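Local coordinates for chloromuconate cycloisomerase (Rhodococcus opacus, PDB 4M0X), which is a manganese-binding enzyme of the enolase superfamily, with the two-domain build of the mandelate racemase and muconate lactonizing enzyme family, at residues S84-A89 / T109-D114; G144-L149 / L181-C186; F166-E171 / T175-V180. One frame throughout, in Å; residues are numbered along the deposited sequence.

Interaction 1: S84-A89 / T109-D114; sequences STIGVA and TALWDD. Unlike the reference sequence in segment 109-114: Asp113 (reference Thr), Asp114 (reference Ser).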
loop_
_atom_site.group_PDB
_atom_site.type_symbol
_atom_site.label_atom_id
_atom_site.label_comp_id
_atom_site.label_asym_id
_atom_site.label_seq_id
_atom_site.Cartn_x
_atom_site.Cartn_y
_atom_site.Cartn_z
ATOM N N SER A 84 12.159 -11.508 43.953
ATOM C CA SER A 84 11.614 -10.226 43.484
ATOM C C SER A 84 12.007 -9.868 42.041
ATOM O O SER A 84 11.496 -8.887 41.496
ATOM C CB SER A 84 12.006 -9.080 44.420
ATOM O OG SER A 84 13.417 -8.906 44.441
ATOM N N THR A 85 12.921 -10.643 41.452
ATOM C CA THR A 85 13.434 -10.352 40.105
ATOM C C THR A 85 12.690 -11.194 39.057
ATOM O O THR A 85 13.277 -12.050 38.377
ATOM C CB THR A 85 14.988 -10.460 39.987
ATOM O OG1 THR A 85 15.456 -11.735 40.442
ATOM C CG2 THR A 85 15.638 -9.428 40.821
ATOM N N ILE A 86 11.390 -10.926 38.948
ATOM C CA ILE A 86 10.474 -11.642 38.053
ATOM C C ILE A 86 10.785 -11.310 36.606
ATOM O O ILE A 86 10.663 -12.171 35.718
ATOM C CB ILE A 86 9.004 -11.302 38.397
ATOM C CG1 ILE A 86 8.674 -11.831 39.800
ATOM C CG2 ILE A 86 8.025 -11.902 37.392
ATOM C CD1 ILE A 86 8.055 -10.797 40.704
ATOM N N GLY A 87 11.198 -10.064 36.380
ATOM C CA GLY A 87 11.612 -9.608 35.056
ATOM C C GLY A 87 12.736 -10.454 34.495
ATOM O O GLY A 87 12.630 -10.984 33.375
ATOM N N VAL A 88 13.801 -10.608 35.281
ATOM C CA VAL A 88 14.998 -11.333 34.814
ATOM C C VAL A 88 14.725 -12.827 34.722
ATOM O O VAL A 88 15.336 -13.530 33.906
ATOM C CB VAL A 88 16.230 -11.124 35.725
ATOM C CG1 VAL A 88 17.489 -11.705 35.062
ATOM C CG2 VAL A 88 16.420 -9.647 36.050
ATOM N N ALA A 89 13.821 -13.300 35.581
ATOM C CA ALA A 89 13.473 -14.702 35.618
ATOM C C ALA A 89 12.732 -15.020 34.325
ATOM O O ALA A 89 12.930 -16.085 33.728
ATOM C CB ALA A 89 12.617 -15.001 36.833
ATOM N N THR A 109 3.728 -16.693 37.144
ATOM C CA THR A 109 2.528 -16.422 37.914
ATOM C C THR A 109 2.720 -16.815 39.407
ATOM O O THR A 109 2.440 -16.036 40.311
ATOM C CB THR A 109 1.340 -17.064 37.140
ATOM O OG1 THR A 109 0.403 -16.060 36.783
ATOM C CG2 THR A 109 0.659 -18.254 37.798
ATOM N N ALA A 110 3.252 -18.005 39.666
ATOM C CA ALA A 110 3.585 -18.406 41.024
ATOM C C ALA A 110 4.480 -17.375 41.681
ATOM O O ALA A 110 4.276 -17.039 42.848
ATOM C CB ALA A 110 4.266 -19.755 41.027
ATOM N N LEU A 111 5.479 -16.894 40.934
ATOM C CA LEU A 111 6.332 -15.817 41.369
ATOM C C LEU A 111 5.600 -14.545 41.794
ATOM O O LEU A 111 5.964 -13.932 42.817
ATOM C CB LEU A 111 7.326 -15.488 40.288
ATOM C CG LEU A 111 8.757 -15.945 40.494
ATOM C CD1 LEU A 111 8.943 -16.944 41.623
ATOM C CD2 LEU A 111 9.255 -16.469 39.159
ATOM N N TRP A 112 4.587 -14.134 41.032
ATOM C CA TRP A 112 3.778 -12.985 41.433
ATOM C C TRP A 112 2.915 -13.265 42.679
ATOM O O TRP A 112 2.808 -12.422 43.573
ATOM C CB TRP A 112 2.907 -12.492 40.295
ATOM C CG TRP A 112 3.589 -11.684 39.242
ATOM C CD1 TRP A 112 3.703 -12.002 37.921
ATOM C CD2 TRP A 112 4.188 -10.391 39.397
ATOM N NE1 TRP A 112 4.354 -11.002 37.243
ATOM C CE2 TRP A 112 4.670 -9.999 38.124
ATOM C CE3 TRP A 112 4.358 -9.518 40.482
ATOM C CZ2 TRP A 112 5.332 -8.782 37.909
ATOM C CZ3 TRP A 112 5.020 -8.302 40.261
ATOM C CH2 TRP A 112 5.488 -7.948 38.974
ATOM N N ASP A 113 2.299 -14.439 42.738
ATOM C CA ASP A 113 1.598 -14.871 43.953
ATOM C C ASP A 113 2.481 -14.787 45.235
ATOM O O ASP A 113 2.080 -14.245 46.263
ATOM C CB ASP A 113 1.087 -16.292 43.729
ATOM C CG ASP A 113 0.163 -16.762 44.832
ATOM O OD1 ASP A 113 -0.963 -16.226 44.943
ATOM O OD2 ASP A 113 0.545 -17.691 45.575
ATOM N N ASP A 114 3.694 -15.333 45.139
ATOM C CA ASP A 114 4.750 -15.205 46.152
ATOM C C ASP A 114 4.941 -13.719 46.526
ATOM O O ASP A 114 4.991 -13.351 47.714
ATOM C CB ASP A 114 6.054 -15.794 45.577
ATOM C CG ASP A 114 7.103 -16.178 46.651
ATOM O OD1 ASP A 114 6.804 -16.170 47.873
ATOM O OD2 ASP A 114 8.262 -16.503 46.257
#

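Interaction 2: G144-L149 / L181-C186; sequences GSASDL and LDVLEC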
loop_
_atom_site.group_PDB
_atom_site.type_symbol
_atom_site.label_atom_id
_atom_site.label_comp_id
_atom_site.label_asym_id
_atom_site.label_seq_id
_atom_site.Cartn_x
_atom_site.Cartn_y
_atom_site.Cartn_z
ATOM N N GLY A 144 -22.232 -29.732 22.710
ATOM C CA GLY A 144 -23.297 -30.716 22.826
ATOM C C GLY A 144 -24.464 -30.454 21.895
ATOM O O GLY A 144 -24.439 -29.530 21.063
ATOM N N SER A 145 -25.494 -31.268 22.041
ATOM C CA SER A 145 -26.644 -31.170 21.181
ATOM C C SER A 145 -27.429 -29.895 21.465
ATOM O O SER A 145 -27.216 -29.274 22.496
ATOM C CB SER A 145 -27.475 -32.403 21.404
ATOM O OG SER A 145 -26.572 -33.487 21.550
ATOM N N ALA A 146 -28.304 -29.490 20.543
ATOM C CA ALA A 146 -29.109 -28.271 20.707
ATOM C C ALA A 146 -30.241 -28.455 21.714
ATOM O O ALA A 146 -30.868 -27.483 22.166
ATOM C CB ALA A 146 -29.663 -27.811 19.376
ATOM N N SER A 147 -30.498 -29.715 22.049
ATOM C CA SER A 147 -31.544 -30.100 22.981
ATOM C C SER A 147 -31.103 -29.728 24.411
ATOM O O SER A 147 -31.738 -28.899 25.100
ATOM C CB SER A 147 -31.753 -31.606 22.848
ATOM O OG SER A 147 -32.796 -32.049 23.682
ATOM N N ASP A 148 -29.995 -30.362 24.822
ATOM C CA ASP A 148 -29.303 -30.112 26.075
ATOM C C ASP A 148 -29.104 -28.622 26.301
ATOM O O ASP A 148 -29.352 -28.130 27.402
ATOM C CB ASP A 148 -27.916 -30.786 26.061
ATOM C CG ASP A 148 -27.972 -32.312 26.209
ATOM O OD1 ASP A 148 -29.065 -32.917 26.123
ATOM O OD2 ASP A 148 -26.889 -32.911 26.413
ATOM N N LEU A 149 -28.657 -27.914 25.261
ATOM C CA LEU A 149 -28.294 -26.512 25.407
ATOM C C LEU A 149 -29.498 -25.589 25.607
ATOM O O LEU A 149 -29.385 -24.615 26.350
ATOM C CB LEU A 149 -27.385 -26.016 24.275
ATOM C CG LEU A 149 -26.099 -26.775 23.907
ATOM C CD1 LEU A 149 -25.535 -26.153 22.641
ATOM C CD2 LEU A 149 -25.032 -26.818 24.995
ATOM N N LEU A 181 -28.039 -22.100 15.567
ATOM C CA LEU A 181 -29.214 -21.295 15.250
ATOM C C LEU A 181 -30.388 -21.804 16.074
ATOM O O LEU A 181 -31.268 -21.028 16.458
ATOM C CB LEU A 181 -29.554 -21.336 13.754
ATOM C CG LEU A 181 -28.694 -20.581 12.722
ATOM C CD1 LEU A 181 -28.972 -21.122 11.332
ATOM C CD2 LEU A 181 -28.892 -19.079 12.731
ATOM N N ASP A 182 -30.386 -23.109 16.351
ATOM C CA ASP A 182 -31.444 -23.719 17.144
ATOM C C ASP A 182 -31.498 -23.097 18.508
ATOM O O ASP A 182 -32.542 -22.619 18.916
ATOM C CB ASP A 182 -31.230 -25.219 17.296
ATOM C CG ASP A 182 -31.982 -26.016 16.273
ATOM O OD1 ASP A 182 -32.204 -25.501 15.146
ATOM O OD2 ASP A 182 -32.352 -27.166 16.601
ATOM N N VAL A 183 -30.362 -23.090 19.197
ATOM C CA VAL A 183 -30.287 -22.598 20.568
ATOM C C VAL A 183 -30.539 -21.101 20.662
ATOM O O VAL A 183 -31.107 -20.629 21.635
ATOM C CB VAL A 183 -28.930 -22.903 21.191
ATOM C CG1 VAL A 183 -28.894 -22.376 22.613
ATOM C CG2 VAL A 183 -28.663 -24.401 21.159
ATOM N N LEU A 184 -30.130 -20.372 19.632
ATOM C CA LEU A 184 -30.339 -18.945 19.550
ATOM C C LEU A 184 -31.813 -18.574 19.459
ATOM O O LEU A 184 -32.181 -17.399 19.616
ATOM C CB LEU A 184 -29.610 -18.391 18.328
ATOM C CG LEU A 184 -28.106 -18.233 18.401
ATOM C CD1 LEU A 184 -27.496 -18.448 17.029
ATOM C CD2 LEU A 184 -27.812 -16.840 18.925
ATOM N N GLU A 185 -32.657 -19.560 19.183
ATOM C CA GLU A 185 -34.086 -19.294 19.093
ATOM C C GLU A 185 -34.649 -18.967 20.459
ATOM O O GLU A 185 -35.433 -18.025 20.586
ATOM C CB GLU A 185 -34.830 -20.459 18.472
ATOM C CG GLU A 185 -34.647 -20.490 16.973
ATOM C CD GLU A 185 -35.710 -21.297 16.269
ATOM O OE1 GLU A 185 -36.032 -22.410 16.761
ATOM O OE2 GLU A 185 -36.203 -20.818 15.213
ATOM N N CYS A 186 -34.210 -19.728 21.469
ATOM C CA CYS A 186 -34.581 -19.490 22.876
ATOM C C CYS A 186 -33.580 -18.575 23.656
ATOM O O CYS A 186 -33.451 -18.691 24.880
ATOM C CB CYS A 186 -34.860 -20.832 23.609
ATOM S SG CYS A 186 -36.091 -21.922 22.827
#

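Interaction 3: F166-E171 / T175-V180; sequences FKMGAE and TDSRRV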
loop_
_atom_site.group_PDB
_atom_site.type_symbol
_atom_site.label_atom_id
_atom_site.label_comp_id
_atom_site.label_asym_id
_atom_site.label_seq_id
_atom_site.Cartn_x
_atom_site.Cartn_y
_atom_site.Cartn_z
ATOM N N PHE A 166 -20.847 -19.888 22.218
ATOM C CA PHE A 166 -21.064 -21.216 21.669
ATOM C C PHE A 166 -19.754 -21.788 21.205
ATOM O O PHE A 166 -19.070 -21.195 20.352
ATOM C CB PHE A 166 -22.015 -21.167 20.481
ATOM C CG PHE A 166 -23.435 -20.987 20.867
ATOM C CD1 PHE A 166 -24.230 -22.083 21.119
ATOM C CD2 PHE A 166 -23.969 -19.724 20.985
ATOM C CE1 PHE A 166 -25.550 -21.913 21.486
ATOM C CE2 PHE A 166 -25.288 -19.543 21.328
ATOM C CZ PHE A 166 -26.082 -20.636 21.587
ATOM N N LYS A 167 -19.389 -22.932 21.769
ATOM C CA LYS A 167 -18.129 -23.539 21.384
ATOM C C LYS A 167 -18.462 -24.271 20.090
ATOM O O LYS A 167 -19.530 -24.866 19.995
ATOM C CB LYS A 167 -17.590 -24.456 22.491
ATOM C CG LYS A 167 -16.093 -24.312 22.735
ATOM C CD LYS A 167 -15.750 -23.441 23.958
ATOM C CE LYS A 167 -14.589 -22.446 23.709
ATOM N NZ LYS A 167 -13.591 -22.772 22.629
ATOM N N MET A 168 -17.591 -24.157 19.080
ATOM C CA MET A 168 -17.852 -24.707 17.724
ATOM C C MET A 168 -16.655 -25.443 17.128
ATOM O O MET A 168 -15.571 -25.472 17.708
ATOM C CB MET A 168 -18.340 -23.602 16.757
ATOM C CG MET A 168 -19.718 -23.070 17.124
ATOM S SD MET A 168 -20.599 -21.982 15.986
ATOM C CE MET A 168 -20.736 -23.016 14.543
ATOM N N GLY A 169 -16.867 -26.053 15.969
ATOM C CA GLY A 169 -15.782 -26.677 15.215
ATOM C C GLY A 169 -15.630 -28.182 15.334
ATOM O O GLY A 169 -14.698 -28.758 14.776
ATOM N N ALA A 170 -16.530 -28.831 16.058
ATOM C CA ALA A 170 -16.409 -30.271 16.264
ATOM C C ALA A 170 -17.063 -31.089 15.148
ATOM O O ALA A 170 -16.958 -32.318 15.138
ATOM C CB ALA A 170 -16.971 -30.676 17.624
ATOM N N GLU A 171 -17.734 -30.409 14.223
ATOM C CA GLU A 171 -18.596 -31.066 13.258
ATOM C C GLU A 171 -18.687 -30.115 12.096
ATOM O O GLU A 171 -18.339 -28.962 12.254
ATOM C CB GLU A 171 -19.984 -31.324 13.866
ATOM C CG GLU A 171 -20.619 -30.142 14.587
ATOM C CD GLU A 171 -22.122 -30.306 14.791
ATOM O OE1 GLU A 171 -22.581 -30.409 15.960
ATOM O OE2 GLU A 171 -22.859 -30.316 13.778
ATOM N N THR A 175 -23.979 -28.330 9.659
ATOM C CA THR A 175 -24.640 -28.945 10.790
ATOM C C THR A 175 -24.420 -28.064 12.019
ATOM O O THR A 175 -25.377 -27.709 12.695
ATOM C CB THR A 175 -24.180 -30.420 11.035
ATOM O OG1 THR A 175 -22.748 -30.544 10.959
ATOM C CG2 THR A 175 -24.793 -31.362 10.010
ATOM N N ASP A 176 -23.173 -27.666 12.265
ATOM C CA ASP A 176 -22.808 -26.865 13.452
ATOM C C ASP A 176 -23.614 -25.584 13.621
ATOM O O ASP A 176 -24.007 -25.242 14.732
ATOM C CB ASP A 176 -21.299 -26.504 13.453
ATOM C CG ASP A 176 -20.690 -26.505 14.857
ATOM O OD1 ASP A 176 -21.390 -26.893 15.827
ATOM O OD2 ASP A 176 -19.509 -26.132 14.997
ATOM N N SER A 177 -23.836 -24.882 12.513
ATOM C CA SER A 177 -24.499 -23.589 12.518
ATOM C C SER A 177 -25.979 -23.724 12.641
ATOM O O SER A 177 -26.631 -22.850 13.193
ATOM C CB SER A 177 -24.187 -22.828 11.245
ATOM O OG SER A 177 -22.798 -22.608 11.159
ATOM N N ARG A 178 -26.524 -24.804 12.106
ATOM C CA ARG A 178 -27.940 -25.081 12.301
ATOM C C ARG A 178 -28.153 -25.346 13.807
ATOM O O ARG A 178 -29.002 -24.728 14.447
ATOM C CB ARG A 178 -28.377 -26.259 11.427
ATOM C CG ARG A 178 -29.740 -26.081 10.781
ATOM C CD ARG A 178 -30.892 -26.240 11.775
ATOM N NE ARG A 178 -31.985 -25.309 11.481
ATOM C CZ ARG A 178 -32.344 -24.281 12.251
ATOM N NH1 ARG A 178 -31.721 -24.038 13.398
ATOM N NH2 ARG A 178 -33.349 -23.498 11.880
ATOM N N ARG A 179 -27.325 -26.220 14.372
ATOM C CA ARG A 179 -27.341 -26.480 15.801
ATOM C C ARG A 179 -27.342 -25.185 16.599
ATOM O O ARG A 179 -28.137 -25.011 17.525
ATOM C CB ARG A 179 -26.150 -27.355 16.209
ATOM C CG ARG A 179 -26.016 -27.592 17.706
ATOM C CD ARG A 179 -24.783 -28.416 18.023
ATOM N NE ARG A 179 -23.523 -27.707 17.756
ATOM C CZ ARG A 179 -22.878 -26.932 18.636
ATOM N NH1 ARG A 179 -23.343 -26.740 19.876
ATOM N NH2 ARG A 179 -21.736 -26.359 18.286
ATOM N N VAL A 180 -26.460 -24.265 16.240
ATOM C CA VAL A 180 -26.339 -23.040 17.023
ATOM C C VAL A 180 -27.550 -22.145 16.805
ATOM O O VAL A 180 -28.042 -21.527 17.757
ATOM C CB VAL A 180 -25.007 -22.319 16.761
ATOM C CG1 VAL A 180 -24.972 -20.954 17.418
ATOM C CG2 VAL A 180 -23.886 -23.169 17.302
HETATM O O HOH W 1 -21.783 -24.710 21.483
HETATM O O HOH W 2 -19.067 -28.096 16.907
HETATM O O HOH W 3 -17.969 -26.105 12.703
#

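Interaction 1: S84-A89 / T109-D114
Ile86 is the bump of this contact. It fills a hollow on helix 101-118 whose walls are Leu111 and Trp112. Each part of the isoleucine has its own partner. Ile86 CG1 passes beside Leu111, 3.9 Å from Leu111 CB, and the two side chains run alongside each other, pointing opposite ways. CD1, at the end of the same branch, lies over the six-membered ring of Trp112. Ile86 CD1 is 3.9 Å from Trp112 CE3 and stands 11° off the ring normal, which makes this a CH-pi contact over the face. The other branch sits on the same face nearer the pyrrole side, with Ile86 CG2 3.8 Å from Trp112 NE1. The first torsion explains the split: with chi1 at -65°, CG2 is anti to the backbone N and CG1 is anti to the carbonyl carbon. The two branches therefore spread along the indole. Ala89 adds a smaller bump one turn further along helix 86-96. Ala89 CB faces Leu111 CD2 at 4.3 Å, a looser approach. No hydrogen bond crosses between the segments, and all four touching residues are buried. Shape and apolar contact do the work here.

Glu108 and Arg115 also touch Ile86, one turn before and one turn after the walls of the hollow. Ile86 is thus a knob in a four-residue hole, in the knobs-into-holes sense. Against the second subunit, Thr85 and Val88 pack on its Leu130 and Trp112 on its Gly128. Within the chain, helix 101-118 lies between helix 86-96 and the antiparallel sheet of the N-terminal domain, where Leu111 rests on Val38 of strand 27-40.

Interaction 2: G144-L149 / L181-C186
Two neighbouring outer helices of the barrel domain meet here, with Ala146 and Leu149 of helix 146-159 set against Asp182 and Val183 of helix 173-183. The first turn of helix 146-159 faces residues 182 and 183. Val183 CG2 is the central atom. It lies 3.7 Å from Leu149 CB and 3.9 Å from Leu149 CD1, so the leucine meets it with both its root and one branch. The leucine side chain lies roughly perpendicular to the valine. Val183 CG2 is also 4.0 Å from Ala146 CB. Val183 has CG1 anti to its backbone N (chi1 180°). This turns CG2 to the neighbouring helix, while CG1 reaches inward to the ring of Phe166.

Ala146 closes the outer side. Its small CB lets the backbones approach, with 5.8 Å between Ala146 CA and Val183 CA. It meets Asp182 at the root of the side chain, Ala146 CB to Asp182 CB at 3.7 Å. The carboxylate of Asp182 has its polar partner on its own helix, in a salt bridge with Arg178. No hydrogen bond links the two segments. Arg179 continues the seam by touching both Ala146 and Leu149. Helices 146-159 and 173-183 come before and after strand 163-167 in the chain and pack side by side outside the parallel strands, the alternating beta-alpha layout of a TIM-type barrel.

Interaction 3: F166-E171 / T175-V180
Met168, just past the end of barrel strand 163-167, reaches Asp176 and Val180 of the helix that follows. Strand 163-167 and helix 173-183 are the first two elements of a beta-alpha-beta unit of the barrel. Met168 CB lies 3.3 Å from Asp176 OD2. Met168 CG is still nearest Asp176 OD2, at 3.7 Å, with Arg179 NH2 a little farther. Met168 SD then meets Val180 CG2 at 3.7 Å. At the tip the chain bends, with chi3 at 60°, and Met168 CE turns back to the carboxylate, 3.5 Å from Asp176 CG. Trp201 and Val195 also touch this side chain.

Val180 also uses CG1, which stands over the centre of the Phe166 ring in a CH-pi contact. Beside the methionine is a polar network. Arg179 grips Asp176 OD1 side-on with NE and NH2, and both bonds go to that one oxygen. Arg179 NE also makes a longer salt bridge to Glu171 OE1, at 3.4 Å. This positive group probably eases the closeness of the two carboxylates. Arg179 NH2 further donates to Lys167 O at 3.2 Å, near the guanidinium plane, and water 1 joins that carbonyl to NH1. The helix thereby holds the backbone of Lys167. Lys167 CB points away from the helix, and its side chain comes within about 4 Å of the bound manganese ion. The second oxygen of Asp176 holds the loop after the strand: Gly169 N donates to Asp176 OD2 at 2.8 Å, almost straight at 178°.

Interaction 1 comes first along the chain and belongs to the N-terminal domain. Interactions 2 and 3 belong to the barrel. Interaction 1 lies across the chain's centre from both, about 44 Å from interaction 2 and about 41 Å from interaction 3 between centres. The other two touch, their centres about 10 Å apart. Interaction 3 is nested inside the loop that interaction 2 closes, and both use helix 173-183. Neighbouring faces of that helix meet strand 163-167 with its following loop, and helix 146-159. Arg179 and Val183 bridge the two contacts. Together they tie strand layer to helix layer; only interaction 3 comes near the manganese ion, through Lys167. Interaction 1 joins helices near the second subunit.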